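PDB 3K89: malonyl CoA-ACP transacylase from Xanthomonas oryzae pv. oryzae, which probably catalyses the transfer of the malonyl group from malonyl-CoA to holo-acyl carrier protein, giving malonyl-ACP and free CoA. Local coordinates for residues A[58-63]-A[122-127]; A[295-300]-A[309-314]. One frame throughout, in Å; residues are numbered along the deposited sequence.

Contact 1: residues A[58-63]-A[122-127]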
# COMPACT_ATOMS: atom_id res chain seq x y z
N LEU A 58 -12.58 3.33 -10.65
CA LEU A 58 -12.15 2.87 -9.32
C LEU A 58 -10.79 2.17 -9.38
O LEU A 58 -9.98 2.28 -8.44
CB LEU A 58 -13.19 1.94 -8.68
CG LEU A 58 -12.84 1.31 -7.32
CD1 LEU A 58 -12.63 2.39 -6.23
CD2 LEU A 58 -13.86 0.28 -6.88
N ASN A 59 -10.55 1.44 -10.47
CA ASN A 59 -9.28 0.72 -10.66
C ASN A 59 -8.12 1.55 -11.25
O ASN A 59 -6.97 1.09 -11.28
CB ASN A 59 -9.51 -0.51 -11.54
CG ASN A 59 -10.29 -1.60 -10.82
OD1 ASN A 59 -10.35 -1.62 -9.59
ND2 ASN A 59 -10.88 -2.52 -11.58
N ARG A 60 -8.42 2.76 -11.71
CA ARG A 60 -7.39 3.68 -12.21
C ARG A 60 -6.72 4.32 -11.00
O ARG A 60 -7.41 4.90 -10.16
CB ARG A 60 -8.04 4.77 -13.06
CG ARG A 60 -7.10 5.48 -14.02
CD ARG A 60 -7.53 5.28 -15.49
NE ARG A 60 -8.71 6.10 -15.77
CZ ARG A 60 -9.88 5.65 -16.23
NH1 ARG A 60 -10.07 4.37 -16.54
NH2 ARG A 60 -10.87 6.51 -16.41
N THR A 61 -5.40 4.21 -10.93
CA THR A 61 -4.66 4.52 -9.70
C THR A 61 -4.87 5.93 -9.10
O THR A 61 -4.85 6.08 -7.87
CB THR A 61 -3.17 4.14 -9.84
OG1 THR A 61 -2.59 3.93 -8.55
CG2 THR A 61 -2.37 5.20 -10.61
N GLU A 62 -5.10 6.95 -9.93
CA GLU A 62 -5.36 8.29 -9.37
C GLU A 62 -6.64 8.31 -8.53
O GLU A 62 -6.78 9.17 -7.65
CB GLU A 62 -5.43 9.37 -10.46
CG GLU A 62 -6.68 9.36 -11.33
CD GLU A 62 -6.84 10.67 -12.09
OE1 GLU A 62 -6.60 10.67 -13.32
OE2 GLU A 62 -7.16 11.71 -11.48
N TYR A 63 -7.57 7.39 -8.82
CA TYR A 63 -8.78 7.23 -8.01
C TYR A 63 -8.65 6.14 -6.96
O TYR A 63 -9.14 6.31 -5.85
CB TYR A 63 -10.02 6.97 -8.90
CG TYR A 63 -10.21 8.07 -9.92
CD1 TYR A 63 -10.61 9.35 -9.53
CD2 TYR A 63 -9.95 7.84 -11.27
CE1 TYR A 63 -10.76 10.39 -10.45
CE2 TYR A 63 -10.09 8.89 -12.21
CZ TYR A 63 -10.50 10.15 -11.78
OH TYR A 63 -10.66 11.18 -12.66
N PHE A 122 0.56 11.73 -11.21
CA PHE A 122 1.94 11.85 -11.66
C PHE A 122 2.42 10.50 -12.16
O PHE A 122 3.12 10.44 -13.18
CB PHE A 122 2.87 12.32 -10.54
CG PHE A 122 2.53 13.68 -9.96
CD1 PHE A 122 1.95 14.67 -10.75
CD2 PHE A 122 2.84 13.97 -8.63
CE1 PHE A 122 1.64 15.92 -10.19
CE2 PHE A 122 2.55 15.22 -8.08
CZ PHE A 122 1.95 16.19 -8.86
N MET A 123 2.07 9.43 -11.44
CA MET A 123 2.47 8.07 -11.82
C MET A 123 1.89 7.68 -13.17
O MET A 123 2.59 7.11 -14.01
CB MET A 123 2.03 7.07 -10.75
CG MET A 123 2.79 7.22 -9.44
SD MET A 123 2.00 6.35 -8.07
CE MET A 123 2.60 4.68 -8.33
N GLN A 124 0.61 7.99 -13.37
CA GLN A 124 -0.07 7.63 -14.60
C GLN A 124 0.52 8.35 -15.81
O GLN A 124 0.66 7.75 -16.88
CB GLN A 124 -1.57 7.90 -14.49
CG GLN A 124 -2.40 7.29 -15.61
CD GLN A 124 -2.58 5.79 -15.46
OE1 GLN A 124 -3.27 5.33 -14.54
NE2 GLN A 124 -1.97 5.02 -16.36
N ALA A 125 0.87 9.61 -15.61
CA ALA A 125 1.43 10.45 -16.67
C ALA A 125 2.83 10.02 -17.05
O ALA A 125 3.27 10.24 -18.19
CB ALA A 125 1.42 11.90 -16.25
N ALA A 126 3.53 9.40 -16.10
CA ALA A 126 4.88 8.91 -16.32
C ALA A 126 4.87 7.71 -17.25
O ALA A 126 5.83 7.47 -17.98
CB ALA A 126 5.54 8.56 -15.01
N ALA A 127 3.77 6.96 -17.23
CA ALA A 127 3.63 5.75 -18.02
C ALA A 127 2.21 5.61 -18.57
O ALA A 127 1.39 4.87 -18.03
CB ALA A 127 4.00 4.52 -17.19
O HOH W 1 -3.90 3.04 -13.21
O HOH W 2 -4.50 7.00 -12.79

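Contact 2: residues A[295-300]-A[309-314]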
# COMPACT_ATOMS: atom_id res chain seq x y z
N ASP A 295 0.14 -13.04 14.52
CA ASP A 295 -1.31 -13.12 14.52
C ASP A 295 -1.83 -11.99 13.64
O ASP A 295 -2.00 -10.86 14.10
CB ASP A 295 -1.83 -12.99 15.96
CG ASP A 295 -3.35 -13.06 16.08
OD1 ASP A 295 -4.08 -13.20 15.08
OD2 ASP A 295 -3.84 -12.95 17.23
N ALA A 296 -2.04 -12.30 12.36
CA ALA A 296 -2.45 -11.31 11.38
C ALA A 296 -3.95 -11.40 11.07
O ALA A 296 -4.44 -12.44 10.64
CB ALA A 296 -1.63 -11.48 10.09
N ARG A 297 -4.67 -10.30 11.29
CA ARG A 297 -6.13 -10.30 11.13
C ARG A 297 -6.64 -9.14 10.28
O ARG A 297 -6.34 -7.99 10.59
CB ARG A 297 -6.80 -10.21 12.50
CG ARG A 297 -6.62 -11.41 13.38
CD ARG A 297 -7.41 -11.20 14.64
NE ARG A 297 -7.38 -12.39 15.50
CZ ARG A 297 -8.43 -13.19 15.72
NH1 ARG A 297 -9.61 -12.98 15.12
NH2 ARG A 297 -8.27 -14.23 16.52
N PRO A 298 -7.44 -9.43 9.24
CA PRO A 298 -8.11 -8.34 8.50
C PRO A 298 -9.23 -7.69 9.32
O PRO A 298 -9.83 -8.35 10.19
CB PRO A 298 -8.75 -9.08 7.32
CG PRO A 298 -8.96 -10.46 7.83
CD PRO A 298 -7.76 -10.75 8.67
N LEU A 299 -9.52 -6.42 9.03
CA LEU A 299 -10.61 -5.70 9.67
C LEU A 299 -11.69 -5.23 8.67
O LEU A 299 -12.59 -4.47 9.04
CB LEU A 299 -10.05 -4.47 10.42
CG LEU A 299 -8.92 -4.64 11.44
CD1 LEU A 299 -8.49 -3.28 12.00
CD2 LEU A 299 -9.36 -5.58 12.57
N ALA A 300 -11.62 -5.73 7.44
CA ALA A 300 -12.43 -5.21 6.32
C ALA A 300 -13.95 -5.44 6.40
O ALA A 300 -14.70 -4.80 5.68
CB ALA A 300 -11.90 -5.77 4.98
N LEU A 309 -11.54 -7.25 17.36
CA LEU A 309 -11.89 -6.39 18.49
C LEU A 309 -12.07 -7.22 19.76
O LEU A 309 -11.70 -6.76 20.84
CB LEU A 309 -13.16 -5.56 18.20
CG LEU A 309 -13.43 -4.35 19.09
CD1 LEU A 309 -12.30 -3.32 18.97
CD2 LEU A 309 -14.78 -3.71 18.76
N ASP A 310 -12.59 -8.44 19.61
CA ASP A 310 -12.80 -9.34 20.75
C ASP A 310 -11.52 -10.03 21.21
O ASP A 310 -11.23 -10.05 22.41
CB ASP A 310 -13.86 -10.39 20.44
CG ASP A 310 -14.23 -11.21 21.65
OD1 ASP A 310 -13.71 -12.34 21.78
OD2 ASP A 310 -15.03 -10.72 22.48
N ALA A 311 -10.76 -10.59 20.26
CA ALA A 311 -9.54 -11.34 20.58
C ALA A 311 -8.43 -10.49 21.19
O ALA A 311 -7.57 -11.01 21.92
CB ALA A 311 -9.03 -12.07 19.33
N TRP A 312 -8.46 -9.19 20.90
CA TRP A 312 -7.47 -8.23 21.40
C TRP A 312 -8.17 -7.16 22.25
O TRP A 312 -8.06 -5.95 21.97
CB TRP A 312 -6.73 -7.56 20.23
CG TRP A 312 -6.04 -8.49 19.26
CD1 TRP A 312 -5.55 -9.73 19.51
CD2 TRP A 312 -5.73 -8.22 17.88
NE1 TRP A 312 -4.97 -10.26 18.38
CE2 TRP A 312 -5.08 -9.35 17.36
CE3 TRP A 312 -5.96 -7.13 17.03
CZ2 TRP A 312 -4.63 -9.43 16.03
CZ3 TRP A 312 -5.53 -7.21 15.71
CH2 TRP A 312 -4.87 -8.35 15.23
N ALA A 313 -8.89 -7.59 23.28
CA ALA A 313 -9.82 -6.73 24.03
C ALA A 313 -9.21 -5.78 25.08
O ALA A 313 -8.88 -6.20 26.21
CB ALA A 313 -10.94 -7.58 24.66
N HIS A 314 -9.07 -4.51 24.71
CA HIS A 314 -8.79 -3.41 25.65
C HIS A 314 -9.41 -2.10 25.17
O HIS A 314 -10.10 -1.42 25.93
CB HIS A 314 -7.29 -3.21 25.89
CG HIS A 314 -6.70 -4.11 26.93
ND1 HIS A 314 -5.55 -4.84 26.73
CD2 HIS A 314 -7.11 -4.41 28.19
CE1 HIS A 314 -5.27 -5.54 27.81
NE2 HIS A 314 -6.20 -5.29 28.72

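Contact 1: residues A[58-63]-A[122-127]
The amino-terminal end of helix 61-81, with R60 at the N-cap position and T61 opening the first turn, faces the side chain of Q124, near the end of helix 109-126. The junction is largely water-mediated. Two waters stand between the helix start and the Q124 amide: one accepts from T61 N at 3.0 Å, the other from E62 N at 2.9 Å. Each then donates to Q124 OE1 at 2.7 Å, so a single carbonyl oxygen takes two bonds and, through them, serves two backbone N-H groups of the first helical turn. Those N-H groups would probably polarise the waters and the Q124 carbonyl.

Direct touching is sparse and centres on the same oxygen. R60 CG lies 3.9 Å from Q124 OE1, and the two side chains cross at about a right angle. The methyl T61 CG2 is 4.0 Å from Q124 OE1. Q124 leaves its helix with CG trans to the backbone N (chi1 -168°) and then bends at chi2 (76°), which carries the amide across to the waters. Q124 NE2 is hydrogen-bonded to S199 OG, while T61 OG1 bonds Q13 OE1 and Q65 NE2, leaving its methyl on the Q124 side.

T61 lies about 8 Å, side chain to side chain, from S94, the predicted active-site serine. A more direct tie between the helices runs alongside: E62 OE2 forms a salt bridge with R117 and a hydrogen bond with Q121, both on helix 109-126, while M123 of that helix packs on Q65 of helix 61-81.

Contact 2: residues A[295-300]-A[309-314]
The CA atoms of R297 and A311, 10.1 Å apart, are the nearest pair across the contact, where strand 295-298 lies beside the end of helix 302-311; W312 is the first residue to leave the helical conformation there. W312 makes most of the contact from the helix side. Its indole nitrogen NE1 donates to D295 OD2 at 3.1 Å, with an N-H...O angle of 154°. The oxygen lies close to the ring plane, but the N-H reaches it from well above the plane of the carboxylate, the two planes being 71° apart. On the benzo ring, W312 CZ2 sits 3.6 Å from the backbone oxygen D295 O.

R297 runs past the indole in the opposite direction. Its chain is extended from CG to NE, letting the methylenes follow the ring: CD is 3.6 Å from W312 CZ2, and CB is 3.8 Å from W312 CH2. The guanidinium, turned 80° from the indole plane, has A311 CB over one face, with R297 NH2 3.6 Å from that methyl. R297 NE also makes a weak salt-bridge hydrogen bond to D295 OD1, so the carboxylate has an indole partner on one oxygen and a guanidinium partner on the other.

W79 of helix 61-81 and A275 of strand 273-276 also touch W312. Strand, turn and returning helix form a beta-alpha unit at the margin of the parallel sheet, typical of the layered alpha/beta core of acyltransferases of this family.

Contacts 1 and 2 lie on opposite sides of the chain's centre, about 33 Å apart from centre to centre, and do not touch. Helix 61-81 relates them: contact 1 involves its first turn, and W79 near its far end packs on the tryptophan of contact 2. Both are partly buried, but contact 1 is nearer the middle of the chain and the predicted catalytic residues, whereas contact 2 is more peripheral, at the sheet's edge and the chain's end. Their chemistry differs as well: helix meets helix largely through water around one amide oxygen in 58-63/122-127, while 295-300/309-314 joins strand to helix by direct indole-carboxylate bonding and close aliphatic packing.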